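Local structure of PrgX (Enterococcus faecalis, 2AWI) at residues 24-29 with 47-52. The protein is the receptor for the peptide sex pheromone cCF10, a repressor that probably binds DNA and regulates conjugation. The protein carries 1 engineered substitution. Residues are numbered along the deposited sequence; the frame is centred on the assembly and turned at random.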
ATOM      1  N   SER A  24      48.248 -24.020 -36.105  1.00 37.72           N
ATOM      2  CA  SER A  24      49.043 -25.226 -35.889  1.00 37.72           C
ATOM      3  C   SER A  24      48.169 -26.383 -35.425  1.00 37.72           C
ATOM      4  O   SER A  24      47.445 -26.274 -34.437  1.00 62.91           O
ATOM      5  CB  SER A  24      50.205 -24.973 -34.906  1.00 80.24           C
ATOM      6  OG  SER A  24      49.731 -24.634 -33.601  1.00 80.24           O
ATOM      7  N   GLY A  25      48.231 -27.479 -36.177  1.00 47.06           N
ATOM      8  CA  GLY A  25      47.452 -28.657 -35.854  1.00 47.71           C
ATOM      9  C   GLY A  25      46.087 -28.647 -36.509  1.00 50.49           C
ATOM     10  O   GLY A  25      45.358 -29.638 -36.454  1.00 49.58           O
ATOM     11  N   ILE A  26      45.737 -27.531 -37.140  1.00 43.65           N
ATOM     12  CA  ILE A  26      44.437 -27.415 -37.785  1.00 43.82           C
ATOM     13  C   ILE A  26      44.517 -27.220 -39.299  1.00 44.67           C
ATOM     14  O   ILE A  26      43.776 -27.854 -40.048  1.00 45.04           O
ATOM     15  CB  ILE A  26      43.622 -26.257 -37.161  1.00 36.30           C
ATOM     16  CG1 ILE A  26      43.496 -26.479 -35.646  1.00 33.61           C
ATOM     17  CG2 ILE A  26      42.249 -26.182 -37.809  1.00 32.21           C
ATOM     18  CD1 ILE A  26      42.755 -25.378 -34.901  1.00 27.68           C
HETATM   19  N   MSE A  27      45.403 -26.338 -39.748  1.00 46.44           N
HETATM   20  CA  MSE A  27      45.569 -26.086 -41.178  1.00 49.18           C
HETATM   21  C   MSE A  27      46.924 -25.455 -41.456  1.00 47.60           C
HETATM   22  O   MSE A  27      47.557 -24.911 -40.558  1.00 48.86           O
HETATM   23  CB  MSE A  27      44.452 -25.176 -41.709  1.00 41.89           C
HETATM   24  CG  MSE A  27      44.350 -23.807 -41.044  1.00 39.41           C
HETATM   25 SE   MSE A  27      42.973 -22.689 -41.870  1.00 53.23          SE
HETATM   26  CE  MSE A  27      41.405 -23.719 -41.327  1.00 30.33           C
ATOM     27  N   SER A  28      47.362 -25.531 -42.706  1.00 45.53           N
ATOM     28  CA  SER A  28      48.654 -24.985 -43.100  1.00 45.06           C
ATOM     29  C   SER A  28      48.708 -23.480 -42.914  1.00 44.47           C
ATOM     30  O   SER A  28      47.678 -22.810 -42.869  1.00 45.66           O
ATOM     31  CB  SER A  28      48.947 -25.313 -44.566  1.00 54.53           C
ATOM     32  OG  SER A  28      48.158 -24.522 -45.437  1.00 59.36           O
ATOM     33  N   LYS A  29      49.920 -22.953 -42.809  1.00 42.96           N
ATOM     34  CA  LYS A  29      50.125 -21.524 -42.646  1.00 43.54           C
ATOM     35  C   LYS A  29      49.519 -20.796 -43.838  1.00 44.67           C
ATOM     36  O   LYS A  29      48.806 -19.805 -43.681  1.00 46.14           O
ATOM     37  CB  LYS A  29      51.622 -21.222 -42.567  1.00 42.66           C
ATOM     38  CG  LYS A  29      51.957 -19.746 -42.518  1.00 45.49           C
ATOM     39  CD  LYS A  29      53.459 -19.517 -42.514  1.00 47.17           C
ATOM     40  CE  LYS A  29      53.785 -18.024 -42.519  1.00 55.58           C
ATOM     41  NZ  LYS A  29      55.258 -17.758 -42.506  1.00 62.30           N
ATOM     42  N   LEU A  47      36.165 -23.098 -37.277  1.00 35.85           N
ATOM     43  CA  LEU A  47      35.854 -21.879 -36.544  1.00 35.28           C
ATOM     44  C   LEU A  47      35.696 -22.193 -35.059  1.00 35.94           C
ATOM     45  O   LEU A  47      36.144 -21.431 -34.201  1.00 39.25           O
ATOM     46  CB  LEU A  47      34.580 -21.233 -37.091  1.00 31.04           C
ATOM     47  CG  LEU A  47      34.076 -19.977 -36.372  1.00 35.30           C
ATOM     48  CD1 LEU A  47      35.188 -18.936 -36.266  1.00 25.81           C
ATOM     49  CD2 LEU A  47      32.878 -19.416 -37.128  1.00 38.95           C
ATOM     50  N   SER A  48      35.063 -23.321 -34.754  1.00 24.27           N
ATOM     51  CA  SER A  48      34.877 -23.718 -33.362  1.00 24.06           C
ATOM     52  C   SER A  48      36.256 -23.952 -32.724  1.00 24.59           C
ATOM     53  O   SER A  48      36.482 -23.614 -31.565  1.00 23.20           O
ATOM     54  CB  SER A  48      34.020 -24.986 -33.284  1.00 31.61           C
ATOM     55  OG  SER A  48      33.812 -25.382 -31.936  1.00 33.59           O
ATOM     56  N   LYS A  49      37.178 -24.523 -33.492  1.00 31.45           N
ATOM     57  CA  LYS A  49      38.532 -24.757 -33.001  1.00 32.59           C
ATOM     58  C   LYS A  49      39.280 -23.441 -32.788  1.00 32.63           C
ATOM     59  O   LYS A  49      39.896 -23.234 -31.740  1.00 33.05           O
ATOM     60  CB  LYS A  49      39.314 -25.644 -33.972  1.00 36.40           C
ATOM     61  CG  LYS A  49      39.015 -27.124 -33.822  1.00 36.80           C
ATOM     62  CD  LYS A  49      39.771 -27.951 -34.850  1.00 40.26           C
ATOM     63  CE  LYS A  49      39.388 -29.424 -34.757  1.00 45.24           C
ATOM     64  NZ  LYS A  49      39.939 -30.220 -35.893  1.00 43.04           N
ATOM     65  N   PHE A  50      39.228 -22.542 -33.764  1.00 25.14           N
ATOM     66  CA  PHE A  50      39.920 -21.265 -33.606  1.00 27.18           C
ATOM     67  C   PHE A  50      39.303 -20.527 -32.429  1.00 26.79           C
ATOM     68  O   PHE A  50      40.002 -19.876 -31.648  1.00 29.06           O
ATOM     69  CB  PHE A  50      39.794 -20.415 -34.872  1.00 28.58           C
ATOM     70  CG  PHE A  50      40.426 -21.031 -36.090  1.00 26.38           C
ATOM     71  CD1 PHE A  50      41.619 -21.741 -35.995  1.00 25.61           C
ATOM     72  CD2 PHE A  50      39.862 -20.848 -37.341  1.00 25.37           C
ATOM     73  CE1 PHE A  50      42.239 -22.252 -37.128  1.00 30.20           C
ATOM     74  CE2 PHE A  50      40.476 -21.356 -38.483  1.00 30.62           C
ATOM     75  CZ  PHE A  50      41.668 -22.059 -38.375  1.00 30.59           C
ATOM     76  N   SER A  51      37.985 -20.646 -32.308  1.00 27.37           N
ATOM     77  CA  SER A  51      37.240 -20.009 -31.234  1.00 29.33           C
ATOM     78  C   SER A  51      37.770 -20.433 -29.871  1.00 29.46           C
ATOM     79  O   SER A  51      37.959 -19.599 -28.984  1.00 29.93           O
ATOM     80  CB  SER A  51      35.759 -20.370 -31.346  1.00 29.63           C
ATOM     81  OG  SER A  51      35.051 -19.944 -30.196  1.00 36.49           O
ATOM     82  N   GLU A  52      38.006 -21.732 -29.702  1.00 22.14           N
ATOM     83  CA  GLU A  52      38.520 -22.236 -28.438  1.00 22.83           C
ATOM     84  C   GLU A  52      39.942 -21.734 -28.205  1.00 23.78           C
ATOM     85  O   GLU A  52      40.343 -21.485 -27.062  1.00 20.57           O
ATOM     86  CB  GLU A  52      38.509 -23.766 -28.418  1.00 34.79           C
ATOM     87  CG  GLU A  52      38.983 -24.333 -27.087  1.00 36.12           C
ATOM     88  CD  GLU A  52      39.026 -25.844 -27.060  1.00 39.25           C
ATOM     89  OE1 GLU A  52      39.367 -26.397 -25.993  1.00 43.54           O
ATOM     90  OE2 GLU A  52      38.723 -26.475 -28.096  1.00 39.01           O
TER
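Ile26 and Met27, in the turn between helices 19-23 and 29-36, both pack on Phe50, which reaches out from helix 44-54. The selenomethionine Met27 comes at the rim of the ring: its SE lies 5.2 Å from the centroid of the Phe50 ring and 84° off the normal, close to the ring plane, a Met-aromatic contact. A bend at chi3 (67°) lays the terminal methyl at the same edge, where Met27 CE meets Phe50 CZ at 3.4 Å.

The remaining packing is apolar and carried by Ile26. With CG1 beside the backbone N and chi2 extended (178°), Ile26 CD1 reaches in between two neighbours, 3.6 Å from Lys49 CB and 3.9 Å from Phe50 CE1. Ile26 CG2 touches the same ring carbon, Phe50 CE1, at 4.0 Å. Lys49 runs extended beyond CG and passes Ile26 in the opposite sense, its CD 3.9 Å from Ile26 CD1; its NZ makes a salt bridge with Glu45 one turn back on the helix.

Phe50 is buried, and also meets Tyr32 of helix 29-36 edge-to-face and touches Leu8 of helix 4-14. This is the turn of a helix-turn-helix, packed against a later helix of the compact XRE-type DNA-binding domain.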